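Local structure of protein Bug27 (Bordetella pertussis, 2QPQ) at residues P6-D11 / A62-S67; I13-P18 / L69-S74; P79-N84 / I296-D301; A100-V105 / L266-A271; T129-G134 / T155-V160. The protein probably binds a small solute, such as a carboxylated compound, in the periplasm between two Venus flytrap lobes and hands it to a transport system. All coordinates share one frame; numbering follows the deposited sequence.

Contact 1: P6-D11 / A62-S67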
# COMPACT_ATOMS: atom_id res chain seq x y z
N PRO A 6 -16.19 6.28 -23.37
CA PRO A 6 -16.78 5.14 -22.62
C PRO A 6 -18.21 4.68 -23.09
O PRO A 6 -19.18 5.36 -22.82
CB PRO A 6 -16.78 5.64 -21.16
CG PRO A 6 -16.05 6.99 -21.15
CD PRO A 6 -16.03 7.50 -22.57
N ASN A 7 -18.32 3.51 -23.76
CA ASN A 7 -19.60 3.06 -24.40
C ASN A 7 -20.16 1.68 -23.97
O ASN A 7 -21.19 1.19 -24.49
CB ASN A 7 -19.49 3.12 -25.94
CG ASN A 7 -18.44 2.16 -26.51
OD1 ASN A 7 -18.12 1.12 -25.93
ND2 ASN A 7 -17.94 2.49 -27.70
N LYS A 8 -19.44 1.03 -23.05
CA LYS A 8 -19.90 -0.15 -22.35
C LYS A 8 -19.33 0.04 -20.94
O LYS A 8 -18.59 1.02 -20.69
CB LYS A 8 -19.38 -1.44 -23.02
CG LYS A 8 -17.86 -1.58 -23.00
CD LYS A 8 -17.37 -2.74 -23.84
CE LYS A 8 -15.90 -2.98 -23.57
NZ LYS A 8 -15.29 -3.87 -24.61
N PRO A 9 -19.70 -0.85 -19.99
CA PRO A 9 -19.15 -0.75 -18.64
C PRO A 9 -17.62 -0.76 -18.66
O PRO A 9 -17.03 -1.35 -19.56
CB PRO A 9 -19.66 -2.01 -17.95
CG PRO A 9 -20.94 -2.37 -18.68
CD PRO A 9 -20.67 -1.96 -20.11
N LEU A 10 -17.01 -0.07 -17.71
CA LEU A 10 -15.61 -0.31 -17.36
C LEU A 10 -15.55 -1.55 -16.46
O LEU A 10 -16.52 -1.92 -15.80
CB LEU A 10 -14.97 0.90 -16.68
CG LEU A 10 -14.50 2.15 -17.42
CD1 LEU A 10 -15.27 2.55 -18.64
CD2 LEU A 10 -14.40 3.30 -16.40
N ASP A 11 -14.40 -2.21 -16.47
CA ASP A 11 -14.19 -3.38 -15.64
C ASP A 11 -12.94 -3.05 -14.83
O ASP A 11 -11.87 -2.92 -15.38
CB ASP A 11 -13.94 -4.58 -16.55
CG ASP A 11 -13.78 -5.88 -15.79
OD1 ASP A 11 -14.19 -5.95 -14.58
OD2 ASP A 11 -13.27 -6.86 -16.40
N ALA A 62 -7.67 -5.68 -24.02
CA ALA A 62 -7.49 -4.67 -25.04
C ALA A 62 -7.03 -3.36 -24.38
O ALA A 62 -7.45 -3.04 -23.27
CB ALA A 62 -8.80 -4.43 -25.83
N PRO A 63 -6.15 -2.62 -25.05
CA PRO A 63 -5.68 -1.32 -24.54
C PRO A 63 -6.63 -0.17 -24.90
O PRO A 63 -6.22 0.82 -25.56
CB PRO A 63 -4.34 -1.16 -25.23
CG PRO A 63 -4.60 -1.83 -26.63
CD PRO A 63 -5.52 -2.98 -26.36
N ASP A 64 -7.89 -0.30 -24.51
CA ASP A 64 -8.95 0.61 -24.99
C ASP A 64 -9.55 1.43 -23.86
O ASP A 64 -10.43 2.30 -24.07
CB ASP A 64 -10.04 -0.17 -25.73
CG ASP A 64 -10.60 -1.32 -24.93
OD1 ASP A 64 -10.31 -1.49 -23.72
OD2 ASP A 64 -11.37 -2.09 -25.52
N GLY A 65 -9.03 1.22 -22.66
CA GLY A 65 -9.55 1.94 -21.52
C GLY A 65 -10.70 1.31 -20.75
O GLY A 65 -11.13 1.86 -19.73
N TYR A 66 -11.19 0.16 -21.19
CA TYR A 66 -12.35 -0.46 -20.56
C TYR A 66 -11.96 -1.47 -19.48
O TYR A 66 -12.82 -2.00 -18.79
CB TYR A 66 -13.25 -1.11 -21.62
CG TYR A 66 -13.96 -0.07 -22.43
CD1 TYR A 66 -15.06 0.59 -21.92
CD2 TYR A 66 -13.50 0.27 -23.70
CE1 TYR A 66 -15.71 1.58 -22.65
CE2 TYR A 66 -14.13 1.22 -24.45
CZ TYR A 66 -15.23 1.89 -23.92
OH TYR A 66 -15.86 2.85 -24.69
N SER A 67 -10.67 -1.75 -19.38
CA SER A 67 -10.15 -2.71 -18.41
C SER A 67 -9.06 -2.00 -17.63
O SER A 67 -8.05 -1.54 -18.19
CB SER A 67 -9.55 -3.95 -19.09
OG SER A 67 -10.53 -4.61 -19.90
O HOH W 1 -12.62 -4.20 -24.49
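Where the parallel strands 10-14 and 67-72 of a Venus flytrap lobe begin side by side, Tyr66 lies against the N-terminal run 6-11. The backbone pairing starts with Asp11 N, which donates to Tyr66 O at 2.8 Å and puts Asp11 beside Ser67. From there the tyrosine ring reaches back along the incoming chain. Its hydroxyl accepts from Asn7 N, 2.7 Å from OH, and the donor sits at the ring edge, in the plane. The bond is bent, 140° at the hydrogen. Lys8 lies over one face: its CG is 4.1 Å from the ring centroid, a CH-pi contact, and the extended chain carries CE on above Tyr66 CG. Beyond the ring, a water accepts from Lys8 NZ and donates to Asp64 OD2, 2.7 Å from each, so the opposite charges meet through solvent. Asp64 also closes an Asx turn, with OD1 3.1 Å from Tyr66 N, which fixes the backbone just before the aromatic residue. Leu10 CD1 packs 3.8 Å from Tyr66 CD1. Further on, Arg61 bridges Asp11 and Ser67 through their side chains, and Leu10 pairs by backbone with Val42 of strand 41-45, the other neighbour of strand 10-14.

Contact 2: I13-P18 / L69-S74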
# COMPACT_ATOMS: atom_id res chain seq x y z
N ILE A 13 -10.42 -4.14 -12.06
CA ILE A 13 -10.01 -5.40 -11.43
C ILE A 13 -9.17 -5.04 -10.24
O ILE A 13 -8.14 -4.36 -10.36
CB ILE A 13 -9.21 -6.32 -12.41
CG1 ILE A 13 -10.00 -6.65 -13.72
CG2 ILE A 13 -8.74 -7.58 -11.67
CD1 ILE A 13 -11.35 -7.26 -13.50
N VAL A 14 -9.65 -5.41 -9.05
CA VAL A 14 -8.95 -5.07 -7.82
C VAL A 14 -8.00 -6.21 -7.41
O VAL A 14 -8.41 -7.35 -7.37
CB VAL A 14 -9.93 -4.76 -6.67
CG1 VAL A 14 -9.18 -4.13 -5.52
CG2 VAL A 14 -11.05 -3.83 -7.14
N THR A 15 -6.75 -5.85 -7.08
CA THR A 15 -5.67 -6.82 -6.84
C THR A 15 -5.69 -7.32 -5.41
O THR A 15 -4.94 -8.21 -5.06
CB THR A 15 -4.28 -6.17 -7.06
OG1 THR A 15 -4.22 -4.91 -6.36
CG2 THR A 15 -3.99 -5.98 -8.57
N PHE A 16 -6.55 -6.74 -4.59
CA PHE A 16 -6.66 -7.14 -3.17
C PHE A 16 -8.10 -7.40 -2.79
O PHE A 16 -9.02 -6.94 -3.47
CB PHE A 16 -5.92 -6.12 -2.26
CG PHE A 16 -4.44 -6.37 -2.21
CD1 PHE A 16 -3.61 -5.95 -3.27
CD2 PHE A 16 -3.87 -7.12 -1.19
CE1 PHE A 16 -2.25 -6.24 -3.28
CE2 PHE A 16 -2.52 -7.42 -1.19
CZ PHE A 16 -1.70 -6.97 -2.24
N PRO A 17 -8.30 -8.17 -1.71
CA PRO A 17 -9.67 -8.51 -1.42
C PRO A 17 -10.48 -7.41 -0.70
O PRO A 17 -9.90 -6.44 -0.20
CB PRO A 17 -9.53 -9.79 -0.56
CG PRO A 17 -8.23 -9.76 0.03
CD PRO A 17 -7.35 -8.78 -0.75
N PRO A 18 -11.82 -7.56 -0.64
CA PRO A 18 -12.59 -6.63 0.19
C PRO A 18 -12.08 -6.54 1.62
O PRO A 18 -11.56 -7.52 2.16
CB PRO A 18 -13.98 -7.23 0.17
CG PRO A 18 -14.03 -7.88 -1.19
CD PRO A 18 -12.70 -8.56 -1.29
N LEU A 69 -6.77 -1.88 -13.72
CA LEU A 69 -6.26 -2.65 -12.61
C LEU A 69 -6.10 -1.71 -11.43
O LEU A 69 -5.39 -0.72 -11.53
CB LEU A 69 -4.89 -3.26 -12.97
CG LEU A 69 -4.41 -4.25 -11.90
CD1 LEU A 69 -5.24 -5.56 -11.90
CD2 LEU A 69 -2.91 -4.53 -12.14
N MET A 70 -6.81 -1.99 -10.34
CA MET A 70 -6.62 -1.20 -9.11
C MET A 70 -5.47 -1.80 -8.31
O MET A 70 -5.53 -2.96 -7.93
CB MET A 70 -7.89 -1.18 -8.24
CG MET A 70 -7.65 -0.24 -7.03
SD MET A 70 -8.11 1.48 -7.47
CE MET A 70 -7.35 2.38 -6.14
N VAL A 71 -4.43 -1.01 -8.09
CA VAL A 71 -3.17 -1.47 -7.48
C VAL A 71 -2.83 -0.68 -6.22
O VAL A 71 -3.25 0.47 -6.02
CB VAL A 71 -1.94 -1.40 -8.49
CG1 VAL A 71 -2.16 -2.37 -9.67
CG2 VAL A 71 -1.68 0.08 -9.06
N ASN A 72 -1.99 -1.30 -5.40
CA ASN A 72 -1.24 -0.53 -4.44
C ASN A 72 0.25 -0.86 -4.61
O ASN A 72 0.62 -1.60 -5.52
CB ASN A 72 -1.74 -0.78 -3.01
CG ASN A 72 -1.65 -2.24 -2.60
OD1 ASN A 72 -2.66 -2.90 -2.38
ND2 ASN A 72 -0.45 -2.73 -2.48
N SER A 73 1.08 -0.28 -3.76
CA SER A 73 2.54 -0.51 -3.80
C SER A 73 2.99 -1.97 -3.92
O SER A 73 4.02 -2.23 -4.53
CB SER A 73 3.20 0.16 -2.59
OG SER A 73 3.11 1.55 -2.74
N SER A 74 2.20 -2.89 -3.38
CA SER A 74 2.41 -4.33 -3.57
C SER A 74 2.74 -4.67 -5.02
O SER A 74 3.59 -5.50 -5.28
CB SER A 74 1.17 -5.13 -3.15
OG SER A 74 0.90 -5.05 -1.74
O HOH W 2 -1.58 -4.03 -6.02
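Strands 10-14 and 67-72 run parallel here, with Ile13 beside Leu69 and Val14 beside Met70, and Met70 N donates to Ile13 O at 2.7 Å. This is the inner, buried end of a parallel pair in the alpha/beta lobe of a Venus flytrap protein, where both strands give way to loops. Met70 O receives two donors from Thr15: the backbone N at 3.3 Å, and the hydroxyl OG1 at 2.8 Å, in the carbonyl plane on a lone pair. With chi1 at 49°, OG1 is tucked between the threonine's own N and carbonyl carbon, facing Met70 O, while CG2, beside the backbone N, rests 3.6 Å from Leu69 CD1. Leu69 CD1 also meets Ile13 CG2, and this apolar face is packed by Ala55 and Val58 of helix 52-59. On the face of Val14 and Met70, where Val14 CG1 meets Met70 CB, helix 21-35 closes over with Ala26. Past the strand ends, the Phe16 ring turns toward the start of helix 74-81, its CZ 3.5 Å from Ser74 CB. The Asn72 side chain lies beside this ring and about 4 Å from a bound citrate, which may mark the solute pocket. Where the strands diverge, a water fills in: Thr15 OG1 accepts from it at 2.8 Å, and it accepts from Asn72 N.

Contact 3: P79-N84 / I296-D301; sequences PGVFRN and IGLKVD
The C-terminal tail crosses the end of helix 74-81 at the protein surface, entering through a Schellman motif in which Gly297 ends helix 275-296. Val81 is the bump at the middle. Its CG1 presses on Leu298 CD2 at 3.7 Å, and its CB meets Val300 CG2 at 3.9 Å, so the isopropyl group faces the notch between Leu298 and Val300, which lie alongside it and point the same way. Thr293 of helix 275-296 also touches Val81 and Leu298, while His143 and Leu144 of helix 141-153 back Leu298. Val300 CG1 reaches on to Phe82 CZ. Above this apolar patch Val81 O takes Val300 N at 2.7 Å in a nearly straight bond, which joins the two backbones directly.

On the other side of the tail, Lys299 bends at chi2 (-70°) and folds back over the helix end, its NZ 2.8 Å from Gly80 O. The donor stands above that carbonyl plane, and a water also accepts from NZ. Along the outside lies the Arg83 chain, extended from CG to NE; Lys299 CG sits over the centre of one guanidinium face, 3.7 Å above its plane. The last residue fits the hollow between Phe82 and Arg83. Asp301 OD1 uses its syn lone pair to take Arg83 N at 2.9 Å, with OD2 beside Phe82 CD2. At the chain terminus Arg83 NE forms a salt bridge with Asp301 OXT at 3.3 Å and donates to Asp301 O at 2.6 Å, through a bond bent to 141°.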
# COMPACT_ATOMS: atom_id res chain seq x y z
N PRO A 79 7.52 -7.87 -8.53
CA PRO A 79 8.54 -8.34 -9.45
C PRO A 79 9.79 -8.87 -8.73
O PRO A 79 10.38 -9.80 -9.24
CB PRO A 79 8.82 -7.09 -10.33
CG PRO A 79 7.50 -6.31 -10.25
CD PRO A 79 7.16 -6.47 -8.82
N GLY A 80 10.15 -8.31 -7.57
CA GLY A 80 11.34 -8.74 -6.85
C GLY A 80 11.15 -10.02 -6.04
O GLY A 80 12.12 -10.71 -5.76
N VAL A 81 9.91 -10.38 -5.72
CA VAL A 81 9.62 -11.48 -4.79
C VAL A 81 8.93 -12.69 -5.41
O VAL A 81 8.76 -13.72 -4.73
CB VAL A 81 8.79 -11.01 -3.55
CG1 VAL A 81 9.56 -9.93 -2.74
CG2 VAL A 81 7.37 -10.52 -3.95
N PHE A 82 8.52 -12.57 -6.67
CA PHE A 82 8.03 -13.71 -7.41
C PHE A 82 9.09 -14.19 -8.37
O PHE A 82 9.68 -13.38 -9.06
CB PHE A 82 6.70 -13.41 -8.11
CG PHE A 82 5.55 -13.38 -7.16
CD1 PHE A 82 5.27 -12.22 -6.43
CD2 PHE A 82 4.77 -14.52 -6.97
CE1 PHE A 82 4.22 -12.20 -5.53
CE2 PHE A 82 3.72 -14.53 -6.08
CZ PHE A 82 3.43 -13.35 -5.34
N ARG A 83 9.33 -15.50 -8.38
CA ARG A 83 10.40 -16.12 -9.19
C ARG A 83 10.13 -15.97 -10.68
O ARG A 83 11.04 -15.64 -11.46
CB ARG A 83 10.61 -17.60 -8.80
CG ARG A 83 11.06 -17.79 -7.33
CD ARG A 83 11.24 -19.28 -6.89
NE ARG A 83 11.50 -19.36 -5.44
CZ ARG A 83 12.70 -19.18 -4.89
NH1 ARG A 83 13.75 -18.93 -5.66
NH2 ARG A 83 12.85 -19.25 -3.57
N ASN A 84 8.87 -16.16 -11.08
CA ASN A 84 8.50 -16.16 -12.50
C ASN A 84 7.21 -15.38 -12.77
O ASN A 84 6.16 -15.97 -13.06
CB ASN A 84 8.31 -17.59 -13.03
CG ASN A 84 9.54 -18.46 -12.84
OD1 ASN A 84 9.56 -19.35 -11.96
ND2 ASN A 84 10.56 -18.25 -13.67
N ILE A 296 17.74 -8.78 1.24
CA ILE A 296 17.25 -9.63 2.32
C ILE A 296 16.93 -11.06 1.83
O ILE A 296 16.59 -11.92 2.62
CB ILE A 296 15.98 -9.01 3.04
CG1 ILE A 296 14.79 -8.98 2.10
CG2 ILE A 296 16.28 -7.60 3.58
CD1 ILE A 296 13.48 -8.60 2.77
N GLY A 297 17.00 -11.29 0.52
CA GLY A 297 16.77 -12.62 -0.02
C GLY A 297 15.35 -13.15 0.02
O GLY A 297 15.13 -14.36 0.18
N LEU A 298 14.38 -12.26 -0.16
CA LEU A 298 12.96 -12.62 -0.02
C LEU A 298 12.37 -13.07 -1.35
O LEU A 298 12.42 -12.33 -2.32
CB LEU A 298 12.15 -11.44 0.54
CG LEU A 298 10.63 -11.62 0.62
CD1 LEU A 298 10.19 -12.64 1.66
CD2 LEU A 298 9.99 -10.28 0.90
N LYS A 299 11.81 -14.28 -1.37
CA LYS A 299 10.93 -14.71 -2.42
C LYS A 299 9.66 -15.24 -1.76
O LYS A 299 9.69 -15.92 -0.73
CB LYS A 299 11.52 -15.82 -3.32
CG LYS A 299 12.76 -15.47 -4.13
CD LYS A 299 12.47 -14.48 -5.26
CE LYS A 299 13.75 -14.21 -6.05
NZ LYS A 299 13.69 -12.88 -6.71
N VAL A 300 8.53 -14.91 -2.35
CA VAL A 300 7.24 -15.30 -1.80
C VAL A 300 6.74 -16.58 -2.48
O VAL A 300 5.85 -17.23 -1.97
CB VAL A 300 6.25 -14.11 -1.83
CG1 VAL A 300 4.87 -14.54 -1.43
CG2 VAL A 300 6.71 -13.03 -0.87
N ASP A 301 7.33 -16.96 -3.61
CA ASP A 301 7.00 -18.27 -4.21
C ASP A 301 8.28 -19.05 -4.55
O ASP A 301 9.36 -18.75 -4.02
CB ASP A 301 6.13 -18.10 -5.47
CG ASP A 301 6.92 -17.56 -6.62
OD1 ASP A 301 8.04 -17.07 -6.36
OD2 ASP A 301 6.46 -17.64 -7.78
OXT ASP A 301 8.28 -19.99 -5.37
O HOH W 3 12.22 -11.98 -8.63
O HOH W 4 14.61 -11.62 -3.84

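Contact 4: A100-V105 / L266-A271; sequences AYVPSV and LGYSTA
Tyr268 turns its ring against Val102 where strand 269-273 joins the long strand 93-109 as an antiparallel neighbour in the mixed sheet of this Venus flytrap fold. Val102 CB lies 3.8 Å from Tyr268 CD1. Its CG2 rises over one ring face, 4.2 Å above the plane and toward the rim; chi1 of 77° places that methyl anti to the valine's own N, where it also meets Gly267 O at 3.6 Å. Ala100 CB approaches the same ring obliquely, at 4.0 Å from CD1. Gly267 ends helix 257-266 in a Schellman motif, and the chain turns there into the strand. The Tyr268 side chain, touched by Met24 of helix 21-35, comes within about 5 Å (nearest atoms) of a bound citrate, probably from the crystallisation liquor. On the sheet face opposite Ala100 and Thr270 stand Tyr101 and Ser269, with Tyr101 CE2 slanting past Ala271 CB at 3.8 Å. Asn227 and Trp229 of strand 227-235 also touch Tyr101. Tyr101 and Ser269 form the hydrogen-bonded pair, and Ala100 and Thr270 the non-hydrogen-bonded one. Tyr101 N gives to Ser269 O at 2.8 Å, in the carbonyl plane, and Ser269 N returns a bond to Tyr101 O at 2.9 Å.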
# COMPACT_ATOMS: atom_id res chain seq x y z
N ALA A 100 -4.32 8.05 -3.73
CA ALA A 100 -4.14 8.12 -2.28
C ALA A 100 -2.86 7.45 -1.83
O ALA A 100 -2.47 6.37 -2.35
CB ALA A 100 -5.30 7.45 -1.56
N TYR A 101 -2.27 8.03 -0.81
CA TYR A 101 -1.19 7.38 -0.08
C TYR A 101 -1.73 6.96 1.28
O TYR A 101 -2.69 7.56 1.78
CB TYR A 101 -0.05 8.34 0.14
CG TYR A 101 0.75 8.68 -1.10
CD1 TYR A 101 1.80 7.86 -1.52
CD2 TYR A 101 0.48 9.85 -1.82
CE1 TYR A 101 2.56 8.20 -2.65
CE2 TYR A 101 1.22 10.20 -2.94
CZ TYR A 101 2.25 9.37 -3.36
OH TYR A 101 2.98 9.72 -4.47
N VAL A 102 -1.13 5.94 1.86
CA VAL A 102 -1.31 5.72 3.30
C VAL A 102 0.03 5.28 3.88
O VAL A 102 0.63 4.29 3.42
CB VAL A 102 -2.49 4.75 3.68
CG1 VAL A 102 -2.12 3.27 3.45
CG2 VAL A 102 -2.87 4.94 5.16
N PRO A 103 0.48 5.98 4.93
CA PRO A 103 1.68 5.46 5.55
C PRO A 103 1.40 4.15 6.32
O PRO A 103 0.25 3.85 6.68
CB PRO A 103 2.09 6.59 6.50
CG PRO A 103 0.80 7.27 6.86
CD PRO A 103 -0.05 7.20 5.63
N SER A 104 2.45 3.36 6.53
CA SER A 104 2.41 2.33 7.58
C SER A 104 2.76 2.90 8.95
O SER A 104 3.35 3.98 9.07
CB SER A 104 3.29 1.13 7.24
OG SER A 104 2.86 0.56 6.00
N VAL A 105 2.38 2.15 9.98
CA VAL A 105 2.67 2.56 11.34
C VAL A 105 3.17 1.39 12.14
O VAL A 105 2.66 0.27 12.00
CB VAL A 105 1.42 3.22 11.97
CG1 VAL A 105 0.25 2.22 11.96
CG2 VAL A 105 1.76 3.82 13.34
N LEU A 266 -10.09 8.83 7.43
CA LEU A 266 -9.46 7.50 7.49
C LEU A 266 -7.95 7.49 7.61
O LEU A 266 -7.35 6.49 7.97
CB LEU A 266 -9.89 6.65 6.29
CG LEU A 266 -11.33 6.18 6.29
CD1 LEU A 266 -11.71 5.51 4.99
CD2 LEU A 266 -11.52 5.23 7.44
N GLY A 267 -7.29 8.60 7.33
CA GLY A 267 -5.85 8.63 7.45
C GLY A 267 -5.18 8.43 6.11
O GLY A 267 -3.94 8.30 6.07
N TYR A 268 -5.98 8.43 5.02
CA TYR A 268 -5.43 8.52 3.64
C TYR A 268 -5.03 9.93 3.30
O TYR A 268 -5.69 10.90 3.71
CB TYR A 268 -6.43 8.02 2.58
CG TYR A 268 -6.65 6.56 2.68
CD1 TYR A 268 -5.78 5.66 2.04
CD2 TYR A 268 -7.67 6.05 3.47
CE1 TYR A 268 -5.95 4.28 2.18
CE2 TYR A 268 -7.85 4.70 3.61
CZ TYR A 268 -6.99 3.82 2.95
OH TYR A 268 -7.16 2.48 3.10
N SER A 269 -3.92 10.04 2.59
CA SER A 269 -3.48 11.30 2.06
C SER A 269 -3.91 11.28 0.60
O SER A 269 -3.52 10.41 -0.17
CB SER A 269 -1.97 11.38 2.22
OG SER A 269 -1.52 12.62 1.75
N THR A 270 -4.80 12.19 0.22
CA THR A 270 -5.30 12.15 -1.15
C THR A 270 -4.18 12.57 -2.11
O THR A 270 -3.24 13.31 -1.73
CB THR A 270 -6.57 13.01 -1.31
OG1 THR A 270 -6.29 14.31 -0.78
CG2 THR A 270 -7.70 12.37 -0.45
N ALA A 271 -4.24 12.03 -3.32
CA ALA A 271 -3.22 12.27 -4.33
C ALA A 271 -3.93 12.35 -5.67
O ALA A 271 -5.11 12.01 -5.75
CB ALA A 271 -2.19 11.15 -4.34

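Contact 5: T129-G134 / T155-V160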
# COMPACT_ATOMS: atom_id res chain seq x y z
N THR A 129 18.34 -13.13 18.80
CA THR A 129 17.36 -12.15 19.42
C THR A 129 15.94 -12.38 18.84
O THR A 129 15.76 -12.95 17.69
CB THR A 129 17.66 -10.59 19.51
OG1 THR A 129 17.55 -9.93 18.22
CG2 THR A 129 18.98 -10.28 20.25
N GLN A 130 14.94 -11.96 19.65
CA GLN A 130 13.55 -12.40 19.52
C GLN A 130 12.49 -11.29 19.48
O GLN A 130 11.37 -11.50 19.92
CB GLN A 130 13.22 -13.39 20.66
CG GLN A 130 14.12 -14.66 20.65
CD GLN A 130 15.39 -14.50 21.46
OE1 GLN A 130 15.36 -13.96 22.56
NE2 GLN A 130 16.50 -14.99 20.94
N VAL A 131 12.82 -10.12 18.94
CA VAL A 131 11.82 -9.07 18.70
C VAL A 131 11.12 -9.38 17.37
O VAL A 131 11.72 -9.29 16.30
CB VAL A 131 12.48 -7.67 18.68
CG1 VAL A 131 11.44 -6.52 18.57
CG2 VAL A 131 13.35 -7.49 19.93
N THR A 132 9.84 -9.78 17.46
CA THR A 132 9.06 -10.15 16.28
C THR A 132 8.17 -8.97 15.98
O THR A 132 7.83 -8.20 16.88
CB THR A 132 8.20 -11.38 16.59
OG1 THR A 132 7.48 -11.15 17.82
CG2 THR A 132 9.09 -12.62 16.77
N TYR A 133 7.82 -8.80 14.72
CA TYR A 133 6.83 -7.82 14.33
C TYR A 133 5.85 -8.47 13.40
O TYR A 133 6.25 -9.15 12.45
CB TYR A 133 7.49 -6.61 13.66
CG TYR A 133 8.13 -6.83 12.29
CD1 TYR A 133 7.44 -6.49 11.13
CD2 TYR A 133 9.43 -7.30 12.15
CE1 TYR A 133 7.99 -6.67 9.87
CE2 TYR A 133 10.02 -7.49 10.87
CZ TYR A 133 9.28 -7.15 9.75
OH TYR A 133 9.80 -7.26 8.51
N GLY A 134 4.57 -8.26 13.65
CA GLY A 134 3.55 -8.70 12.68
C GLY A 134 3.50 -7.77 11.47
O GLY A 134 3.97 -6.64 11.54
N THR A 155 19.12 -3.66 12.39
CA THR A 155 18.48 -4.36 13.47
C THR A 155 18.06 -5.76 13.00
O THR A 155 18.21 -6.11 11.80
CB THR A 155 17.27 -3.57 14.09
OG1 THR A 155 16.30 -3.23 13.07
CG2 THR A 155 17.75 -2.28 14.79
N HIS A 156 17.56 -6.56 13.95
CA HIS A 156 17.26 -7.96 13.68
C HIS A 156 15.85 -8.40 14.10
O HIS A 156 15.66 -9.46 14.69
CB HIS A 156 18.35 -8.83 14.29
CG HIS A 156 19.70 -8.52 13.74
ND1 HIS A 156 20.58 -7.68 14.38
CD2 HIS A 156 20.29 -8.86 12.57
CE1 HIS A 156 21.67 -7.54 13.65
NE2 HIS A 156 21.52 -8.25 12.54
N MET A 157 14.85 -7.56 13.79
CA MET A 157 13.46 -7.90 14.09
C MET A 157 13.05 -9.05 13.18
O MET A 157 13.47 -9.09 12.02
CB MET A 157 12.52 -6.73 13.81
CG MET A 157 12.83 -5.47 14.61
SD MET A 157 11.66 -4.18 14.16
CE MET A 157 11.88 -4.05 12.39
N VAL A 158 12.22 -9.94 13.72
CA VAL A 158 11.78 -11.13 13.00
C VAL A 158 10.34 -10.96 12.53
O VAL A 158 9.43 -10.75 13.33
CB VAL A 158 11.88 -12.38 13.90
CG1 VAL A 158 11.19 -13.63 13.20
CG2 VAL A 158 13.35 -12.66 14.24
N HIS A 159 10.14 -11.09 11.22
CA HIS A 159 8.82 -10.85 10.62
C HIS A 159 7.89 -12.03 10.85
O HIS A 159 8.24 -13.21 10.61
CB HIS A 159 8.99 -10.57 9.12
CG HIS A 159 7.73 -10.60 8.33
ND1 HIS A 159 6.64 -9.79 8.60
CD2 HIS A 159 7.39 -11.32 7.23
CE1 HIS A 159 5.69 -10.02 7.70
NE2 HIS A 159 6.13 -10.94 6.86
N VAL A 160 6.69 -11.71 11.33
CA VAL A 160 5.66 -12.72 11.46
C VAL A 160 4.47 -12.24 10.61
O VAL A 160 3.86 -11.18 10.91
CB VAL A 160 5.27 -12.94 12.96
CG1 VAL A 160 4.07 -13.91 13.06
CG2 VAL A 160 6.50 -13.41 13.85
O HOH W 5 15.23 -9.51 17.26
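Tyr133 lies flat across the neighbouring strand, with His159 CA over one face of its ring, 3.9 Å from the centroid in a CH-pi contact. A chi1 of 68° lays the ring over that strand instead of straight out from the sheet. The hydroxyl end lies beside His159 CB, and the imidazole meets the ring obliquely, planes 39° apart. At the other end Met157 CB is 3.6 Å from Tyr133 CD2, and the methionine sulfur sits obliquely to the ring, a Met-aromatic contact. On the opposite face of the sheet, that of Thr132, Val158 and Val160, Thr132 CB packs on Val160 CG2 at 3.8 Å.

The backbone sets this register. Val131 O takes Val158 N at 2.7 Å, Val158 O takes Tyr133 N, and Tyr133 O takes Val160 N at 2.8 Å, the alternating pattern of parallel strands. Ahead of the strands, where the segments have spread apart, a water accepts from Val131 N and donates to His156 O and to Thr129 OG1, which is also bonded to Gln126 O.

Strands 132-135 and 158-161 are the two arms of a beta-alpha-beta crossover through helix 141-153. That helix packs on the face of Tyr133 and His159: His143 stacks on the imidazole, and Leu149 touches Met157. Glu147 OE2 and His143 O are both hydrogen-bonded to the tyrosine hydroxyl, which has one proton to offer. The ring is therefore held by apolar contact with the strand beneath and by polar bonds at its far end, which ties the crossover helix to both strands; the glutamate, if ionised, would probably polarise the phenol.

From the N terminus, residues 6-11 and 13-18 follow one another into and out of strand 10-14. Their partners, 62-67 and 69-74, come in the same order, so contacts 1 and 2 cross along the chain; each closes a loop of about fifty residues and together they bind the start and end of one parallel strand pair. Contact 3 opens next, at 79-84, and closes only at the C terminus, fastening the tail to the end of helix 74-81. Within its loop, contact 4 joins strands 93-109 and 269-273, and contact 5, a local crossover, nests inside contact 4. Contacts 1 and 5 lie on opposite sides of the chain's centre, their centres about 45 Å apart.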